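Local coordinates for protein putative aminopeptidase (Leishmania major, PDB 5NTH) that probably works as a manganese-dependent leucyl aminopeptidase of the M17 family, removing residues from the amino ends of peptides, and binds actinonin at its metal site, at residues A[19-22]-A[23-26]; A[142-145]-A[146-149]; A[226-229]-A[230-233]. All blocks are in the same frame, centred on the assembly; numbering follows the deposited sequence.

Interaction 1. Residues A[19-22]-A[23-26]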
ATOM      1  N   SER A  19      23.993 -35.940  -3.004  1.00 39.09           N
ATOM      2  CA  SER A  19      24.968 -36.847  -2.327  1.00 38.17           C
ATOM      3  C   SER A  19      26.367 -36.231  -2.232  1.00 36.05           C
ATOM      4  O   SER A  19      27.054 -36.393  -1.224  1.00 37.01           O
ATOM      5  CB  SER A  19      25.026 -38.236  -2.991  1.00 37.85           C
ATOM      6  OG  SER A  19      23.924 -39.058  -2.599  1.00 37.38           O
ATOM      7  N   ALA A  20      26.745 -35.505  -3.272  1.00 34.18           N
ATOM      8  CA  ALA A  20      27.987 -34.733  -3.300  1.00 34.05           C
ATOM      9  C   ALA A  20      27.930 -33.502  -2.418  1.00 33.38           C
ATOM     10  O   ALA A  20      28.915 -33.190  -1.750  1.00 37.09           O
ATOM     11  CB  ALA A  20      28.334 -34.310  -4.723  1.00 33.24           C
ATOM     12  N   TYR A  21      26.811 -32.786  -2.437  1.00 31.54           N
ATOM     13  CA  TYR A  21      26.620 -31.645  -1.535  1.00 30.88           C
ATOM     14  C   TYR A  21      26.737 -32.085  -0.075  1.00 32.31           C
ATOM     15  O   TYR A  21      27.335 -31.384   0.752  1.00 33.76           O
ATOM     16  CB  TYR A  21      25.264 -30.954  -1.737  1.00 29.22           C
ATOM     17  CG  TYR A  21      25.049 -29.867  -0.734  1.00 27.42           C
ATOM     18  CD1 TYR A  21      25.604 -28.600  -0.916  1.00 26.46           C
ATOM     19  CD2 TYR A  21      24.382 -30.133   0.448  1.00 27.15           C
ATOM     20  CE1 TYR A  21      25.460 -27.610   0.047  1.00 26.23           C
ATOM     21  CE2 TYR A  21      24.216 -29.150   1.423  1.00 26.84           C
ATOM     22  CZ  TYR A  21      24.744 -27.892   1.212  1.00 26.52           C
ATOM     23  OH  TYR A  21      24.567 -26.954   2.188  1.00 26.03           O
ATOM     24  N   VAL A  22      26.168 -33.243   0.239  1.00 32.97           N
ATOM     25  CA  VAL A  22      26.249 -33.780   1.593  1.00 32.75           C
ATOM     26  C   VAL A  22      27.710 -33.955   1.963  1.00 33.16           C
ATOM     27  O   VAL A  22      28.148 -33.449   2.992  1.00 33.14           O
ATOM     28  CB  VAL A  22      25.478 -35.094   1.707  1.00 33.38           C
ATOM     29  CG1 VAL A  22      25.782 -35.813   3.010  1.00 34.46           C
ATOM     30  CG2 VAL A  22      23.983 -34.816   1.619  1.00 33.18           C
ATOM     31  N   GLN A  23      28.474 -34.607   1.091  1.00 33.23           N
ATOM     32  CA  GLN A  23      29.907 -34.830   1.344  1.00 33.45           C
ATOM     33  C   GLN A  23      30.684 -33.572   1.649  1.00 32.35           C
ATOM     34  O   GLN A  23      31.563 -33.577   2.525  1.00 32.64           O
ATOM     35  CB  GLN A  23      30.585 -35.558   0.169  1.00 34.27           C
ATOM     36  CG  GLN A  23      30.200 -37.012   0.049  1.00 34.49           C
ATOM     37  CD  GLN A  23      30.081 -37.648   1.403  1.00 35.27           C
ATOM     38  OE1 GLN A  23      28.972 -37.977   1.858  1.00 36.64           O
ATOM     39  NE2 GLN A  23      31.212 -37.757   2.098  1.00 34.97           N
ATOM     40  N   THR A  24      30.371 -32.499   0.940  1.00 31.36           N
ATOM     41  CA  THR A  24      31.136 -31.269   1.114  1.00 31.54           C
ATOM     42  C   THR A  24      30.845 -30.728   2.498  1.00 31.91           C
ATOM     43  O   THR A  24      31.713 -30.130   3.134  1.00 33.29           O
ATOM     44  CB  THR A  24      30.786 -30.207   0.074  1.00 31.52           C
ATOM     45  OG1 THR A  24      29.426 -29.800   0.258  1.00 31.02           O
ATOM     46  CG2 THR A  24      30.986 -30.750  -1.356  1.00 31.61           C
ATOM     47  N   CYS A  25      29.616 -30.964   2.950  1.00 31.99           N
ATOM     48  CA  CYS A  25      29.174 -30.599   4.290  1.00 32.09           C
ATOM     49  C   CYS A  25      29.675 -31.511   5.421  1.00 31.18           C
ATOM     50  O   CYS A  25      30.044 -31.027   6.483  1.00 29.76           O
ATOM     51  CB  CYS A  25      27.644 -30.528   4.312  1.00 32.35           C
ATOM     52  SG  CYS A  25      27.001 -29.047   3.532  1.00 34.12           S
ATOM     53  N   THR A  26      29.659 -32.821   5.202  1.00 31.40           N
ATOM     54  CA  THR A  26      30.104 -33.760   6.227  1.00 32.67           C
ATOM     55  C   THR A  26      31.632 -33.847   6.404  1.00 32.38           C
ATOM     56  O   THR A  26      32.070 -34.141   7.484  1.00 33.50           O
ATOM     57  CB  THR A  26      29.522 -35.182   6.051  1.00 34.15           C
ATOM     58  OG1 THR A  26      30.063 -35.805   4.888  1.00 34.88           O
ATOM     59  CG2 THR A  26      28.001 -35.147   5.938  1.00 34.83           C
TER
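Tyr21 and Cys25 meet one turn apart on helix 12-26, on its buried side. The thiol sits by the hydroxyl end of the ring, with Cys25 SG 3.4 Å from Tyr21 CZ. Cys25 SG approaches obliquely, 3.9 Å from the centroid of the Tyr21 ring, in a cysteine sulfur-aromatic contact. The Tyr21 ring stands out from the helix and leans toward its C-terminal end, toward Cys25, with CG anti to the backbone N (chi1 175°). Its hydroxyl bonds to Thr222, which fixes the far end of the ring.

The carbonyl of Tyr21 is gripped twice. Cys25 N makes the helical bond to Tyr21 O at 3.2 Å, and Thr24 OG1 donates to the same oxygen at 2.7 Å. Both donors come from the same face of the carbonyl plane. Thr24 OG1 lies between its own N and carbonyl carbon (chi1 65°), and this turns the hydroxyl back to the preceding turn. Arg218 is a second partner of that hydroxyl. Next to this, Val22 and Thr26 touch through their methyls, CG1 to CG2 at 3.7 Å.

The other side is looser. Gln23 is exposed, and its bent chain lays CG 3.4 Å from Ser19 O. Its N also takes the longer helical bond to Ser19 O. Ala20 and Ser19 are partly exposed, and Ser19 OG turns to Arg6 and Ser2.

The buried face rests on two helices, 203-221 and 229-243. Leu219 and Arg218 of helix 203-221 cover Tyr21 and Cys25, while Ile235 and Ala238 of helix 229-243 pack on Tyr21, Cys25 and Thr26.

Interaction 2. Residues A[142-145]-A[146-149]; sequences CAPA and GSET
The Glu148 carboxylate turns its two oxygens to the chain at Ala145 and Gly146, which sit beyond them and somewhat to one side of its plane. Ala145 CA is 3.5 Å from Glu148 OE2. Gly146 N is 3.4 Å from both Glu148 OE1 and Glu148 OE2, so its two bonds to them are weak and evenly shared. The stronger partner of OE2 is Ser187 OG, from the loop after strand 181-185. The other flat group is the Pro144 carbonyl, which two donors reach from only slightly outside its plane.

The motif is a type II beta turn from Pro144 to Ser147. It joins strand 137-142 to helix 148-156 in the N-terminal, macro-like part of the M17 fold. Gly146 holds the third position of the turn with a positive phi of 108°. At these backbone angles a CB would collide with the carbonyl oxygen of Ala145, and glycine has none.

The turn is closed by Ser147 N, which donates to Pro144 O at 3.1 Å. The Ser147 side chain repeats the grip. With OG set between its own N and carbonyl carbon (chi1 70°), the hydroxyl folds back over the turn toward the same oxygen. One residue thus holds Pro144 O by both backbone and side chain. Glu148 bends at chi2, and this brings its carboxylate back beside the turn instead of out along the helix. The Glu148 side chain touches Val201 and Leu206 of helix 203-221. Pro144 lies on the exposed side.

Ser147 OG is tightly placed: it donates to Pro144 O at 2.6 Å and also lies 3.0 Å from Ala143 CB.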
ATOM      1  N   CYS A 142      47.306  -7.638  15.249  1.00 31.96           N
ATOM      2  CA  CYS A 142      47.798  -7.080  16.501  1.00 33.87           C
ATOM      3  C   CYS A 142      46.680  -6.975  17.545  1.00 35.39           C
ATOM      4  O   CYS A 142      46.045  -5.921  17.715  1.00 33.88           O
ATOM      5  CB  CYS A 142      48.430  -5.729  16.235  1.00 33.89           C
ATOM      6  SG  CYS A 142      49.871  -5.968  15.189  1.00 35.39           S
ATOM      7  N   ALA A 143      46.467  -8.090  18.239  1.00 37.13           N
ATOM      8  CA  ALA A 143      45.440  -8.188  19.257  1.00 38.69           C
ATOM      9  C   ALA A 143      45.977  -8.897  20.477  1.00 38.85           C
ATOM     10  O   ALA A 143      46.647  -9.934  20.345  1.00 38.24           O
ATOM     11  CB  ALA A 143      44.219  -8.923  18.729  1.00 39.27           C
ATOM     12  N   PRO A 144      45.625  -8.372  21.668  1.00 40.23           N
ATOM     13  CA  PRO A 144      46.150  -8.888  22.927  1.00 39.72           C
ATOM     14  C   PRO A 144      45.593 -10.263  23.279  1.00 38.31           C
ATOM     15  O   PRO A 144      44.568 -10.704  22.750  1.00 35.41           O
ATOM     16  CB  PRO A 144      45.719  -7.840  23.952  1.00 38.98           C
ATOM     17  CG  PRO A 144      44.491  -7.228  23.380  1.00 40.15           C
ATOM     18  CD  PRO A 144      44.455  -7.496  21.899  1.00 40.31           C
ATOM     19  N   ALA A 145      46.318 -10.942  24.151  1.00 37.48           N
ATOM     20  CA  ALA A 145      45.939 -12.274  24.585  1.00 37.88           C
ATOM     21  C   ALA A 145      44.547 -12.191  25.224  1.00 36.66           C
ATOM     22  O   ALA A 145      44.262 -11.244  25.966  1.00 37.04           O
ATOM     23  CB  ALA A 145      46.971 -12.804  25.582  1.00 37.89           C
ATOM     24  N   GLY A 146      43.693 -13.162  24.914  1.00 34.36           N
ATOM     25  CA  GLY A 146      42.270 -13.099  25.271  1.00 33.06           C
ATOM     26  C   GLY A 146      41.354 -12.864  24.080  1.00 31.49           C
ATOM     27  O   GLY A 146      40.165 -13.160  24.141  1.00 31.86           O
ATOM     28  N   SER A 147      41.920 -12.350  22.995  1.00 30.13           N
ATOM     29  CA  SER A 147      41.201 -12.102  21.773  1.00 28.98           C
ATOM     30  C   SER A 147      41.188 -13.278  20.748  1.00 29.56           C
ATOM     31  O   SER A 147      40.525 -13.205  19.708  1.00 29.35           O
ATOM     32  CB  SER A 147      41.732 -10.809  21.166  1.00 28.85           C
ATOM     33  OG  SER A 147      43.055 -10.929  20.666  1.00 30.22           O
ATOM     34  N   GLU A 148      41.821 -14.399  21.067  1.00 29.92           N
ATOM     35  CA  GLU A 148      41.926 -15.513  20.114  1.00 30.41           C
ATOM     36  C   GLU A 148      40.606 -15.994  19.498  1.00 29.23           C
ATOM     37  O   GLU A 148      40.544 -16.214  18.288  1.00 28.78           O
ATOM     38  CB  GLU A 148      42.661 -16.708  20.714  1.00 32.01           C
ATOM     39  CG  GLU A 148      44.134 -16.448  21.035  1.00 35.02           C
ATOM     40  CD  GLU A 148      44.381 -15.905  22.438  1.00 37.43           C
ATOM     41  OE1 GLU A 148      43.642 -16.262  23.405  1.00 40.75           O
ATOM     42  OE2 GLU A 148      45.326 -15.101  22.575  1.00 41.99           O
ATOM     43  N   THR A 149      39.558 -16.162  20.294  1.00 28.51           N
ATOM     44  CA  THR A 149      38.307 -16.703  19.726  1.00 28.27           C
ATOM     45  C   THR A 149      37.604 -15.674  18.825  1.00 26.48           C
ATOM     46  O   THR A 149      37.071 -16.035  17.797  1.00 26.49           O
ATOM     47  CB  THR A 149      37.349 -17.270  20.789  1.00 29.08           C
ATOM     48  OG1 THR A 149      37.019 -16.241  21.709  1.00 30.74           O
ATOM     49  CG2 THR A 149      37.999 -18.407  21.551  1.00 29.34           C
TER

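Interaction 3. Residues A[226-229]-A[230-233]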
ATOM      1  N   MET A 226      18.265 -27.283  -2.365  1.00 31.43           N
ATOM      2  CA  MET A 226      19.319 -28.239  -2.000  1.00 31.93           C
ATOM      3  C   MET A 226      19.336 -28.585  -0.523  1.00 29.72           C
ATOM      4  O   MET A 226      19.367 -29.750  -0.171  1.00 29.41           O
ATOM      5  CB  MET A 226      20.678 -27.659  -2.363  1.00 33.90           C
ATOM      6  CG  MET A 226      21.837 -28.502  -1.861  1.00 36.36           C
ATOM      7  SD  MET A 226      21.872 -30.081  -2.700  1.00 38.84           S
ATOM      8  CE  MET A 226      22.653 -29.515  -4.231  1.00 37.81           C
ATOM      9  N   LEU A 227      19.391 -27.574   0.327  1.00 27.88           N
ATOM     10  CA  LEU A 227      19.310 -27.804   1.751  1.00 27.67           C
ATOM     11  C   LEU A 227      17.878 -27.724   2.239  1.00 28.13           C
ATOM     12  O   LEU A 227      17.405 -26.669   2.689  1.00 28.03           O
ATOM     13  CB  LEU A 227      20.168 -26.831   2.555  1.00 27.38           C
ATOM     14  CG  LEU A 227      20.199 -27.247   4.031  1.00 27.25           C
ATOM     15  CD1 LEU A 227      20.947 -28.547   4.248  1.00 26.75           C
ATOM     16  CD2 LEU A 227      20.836 -26.155   4.835  1.00 27.98           C
ATOM     17  N   ASP A 228      17.220 -28.870   2.193  1.00 28.59           N
ATOM     18  CA  ASP A 228      15.872 -29.031   2.713  1.00 29.30           C
ATOM     19  C   ASP A 228      15.968 -29.837   3.998  1.00 29.03           C
ATOM     20  O   ASP A 228      17.059 -30.120   4.480  1.00 30.09           O
ATOM     21  CB  ASP A 228      14.978 -29.710   1.659  1.00 30.33           C
ATOM     22  CG  ASP A 228      15.463 -31.102   1.263  1.00 30.45           C
ATOM     23  OD1 ASP A 228      16.073 -31.798   2.077  1.00 31.82           O
ATOM     24  OD2 ASP A 228      15.229 -31.510   0.122  1.00 32.00           O
ATOM     25  N   THR A 229      14.837 -30.242   4.536  1.00 28.46           N
ATOM     26  CA  THR A 229      14.831 -30.917   5.814  1.00 29.01           C
ATOM     27  C   THR A 229      15.358 -32.324   5.775  1.00 29.60           C
ATOM     28  O   THR A 229      15.832 -32.805   6.784  1.00 30.72           O
ATOM     29  CB  THR A 229      13.423 -30.985   6.418  1.00 29.04           C
ATOM     30  OG1 THR A 229      12.562 -31.764   5.581  1.00 27.94           O
ATOM     31  CG2 THR A 229      12.861 -29.569   6.609  1.00 29.39           C
ATOM     32  N   VAL A 230      15.253 -33.002   4.642  1.00 30.11           N
ATOM     33  CA  VAL A 230      15.766 -34.377   4.551  1.00 30.60           C
ATOM     34  C   VAL A 230      17.280 -34.375   4.417  1.00 29.73           C
ATOM     35  O   VAL A 230      17.960 -35.263   4.927  1.00 29.50           O
ATOM     36  CB  VAL A 230      15.094 -35.162   3.407  1.00 30.99           C
ATOM     37  CG1 VAL A 230      15.773 -36.498   3.164  1.00 30.90           C
ATOM     38  CG2 VAL A 230      13.638 -35.418   3.767  1.00 31.20           C
ATOM     39  N   VAL A 231      17.796 -33.367   3.738  1.00 29.50           N
ATOM     40  CA  VAL A 231      19.213 -33.298   3.484  1.00 30.55           C
ATOM     41  C   VAL A 231      19.880 -32.842   4.763  1.00 31.91           C
ATOM     42  O   VAL A 231      20.800 -33.498   5.235  1.00 32.19           O
ATOM     43  CB  VAL A 231      19.550 -32.346   2.319  1.00 30.20           C
ATOM     44  CG1 VAL A 231      21.055 -32.062   2.249  1.00 29.87           C
ATOM     45  CG2 VAL A 231      19.089 -32.957   1.006  1.00 29.62           C
ATOM     46  N   TYR A 232      19.399 -31.721   5.308  1.00 32.13           N
ATOM     47  CA  TYR A 232      19.841 -31.211   6.601  1.00 30.79           C
ATOM     48  C   TYR A 232      19.857 -32.335   7.635  1.00 31.34           C
ATOM     49  O   TYR A 232      20.782 -32.423   8.427  1.00 31.74           O
ATOM     50  CB  TYR A 232      18.910 -30.114   7.075  1.00 30.54           C
ATOM     51  CG  TYR A 232      19.479 -29.124   8.051  1.00 30.90           C
ATOM     52  CD1 TYR A 232      20.642 -29.379   8.786  1.00 31.63           C
ATOM     53  CD2 TYR A 232      18.830 -27.913   8.258  1.00 31.24           C
ATOM     54  CE1 TYR A 232      21.140 -28.450   9.674  1.00 32.83           C
ATOM     55  CE2 TYR A 232      19.316 -26.970   9.142  1.00 32.21           C
ATOM     56  CZ  TYR A 232      20.468 -27.233   9.859  1.00 33.76           C
ATOM     57  OH  TYR A 232      20.957 -26.274  10.757  1.00 35.63           O
ATOM     58  N   ALA A 233      18.857 -33.211   7.616  1.00 31.36           N
ATOM     59  CA  ALA A 233      18.840 -34.366   8.545  1.00 32.52           C
ATOM     60  C   ALA A 233      19.898 -35.445   8.262  1.00 32.56           C
ATOM     61  O   ALA A 233      20.481 -36.032   9.180  1.00 32.97           O
ATOM     62  CB  ALA A 233      17.475 -35.017   8.541  1.00 33.18           C
TER
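From Leu227 to Tyr232 the backbone passes from an extended loop into helix 229-243, and Asp228, with psi -171°, is the last residue before the helical turn. Asp228 is the N-cap. Its OD1 lies 2.9 Å from Val231 N, and the N-H points well at the oxygen (154°). Val230 N is equally near OD1, but its bond is weak because the N-H is badly aimed. The aspartate can reach over the first turn because CG lies between its own N and carbonyl carbon (chi1 61°). The oxygen thus meets backbone N-H groups that have no earlier turn to bond to. The negative charge would also suit the positive end of the helix dipole. The other oxygen, OD2, forms a salt bridge with Arg8, which helps hold the carboxylate in place.

The helix proper starts with Tyr232 N bonded to Asp228 O at 3.0 Å, followed by Ala233 N to Thr229 O.

Leu227 and Tyr232 stand just before the N-cap and four residues after it, the positions of a hydrophobic staple. Leu227 CD1 touches Tyr232 CB at 3.8 Å and also packs against Val231 CG1 at 4.0 Å. The Tyr232 ring runs on from there to a hydrogen bond between its OH and Ser325. It enters the core of the catalytic domain, with its side chain about 9 Å from that of Lys298, a manganese ligand. Thr229 OG1 is held by the carbonyl of Pro273.

Val231 packs across the cap: its CG2 lies 3.4 Å from Asp228 OD1 and the same distance from Met226 O.

How the interactions relate
Interactions 1, 2 and 3 follow one another along the chain without overlap. Interactions 1 and 3 are neighbours, with centres 11 Å apart. Helix 12-26 lies against the start of helix 229-243: Tyr21 CB packs on Met226 SD at 3.6 Å, and Val22 CG2 on Val231 CG1 at 4.1 Å. The N-terminal helix is thereby fastened to the catalytic domain. Interaction 2 is remote. Its centre lies 33 Å from interaction 1 and 37 Å from interaction 3, in the N-terminal domain. Helix 203-221 runs between the regions, touching both interaction 1 and interaction 2.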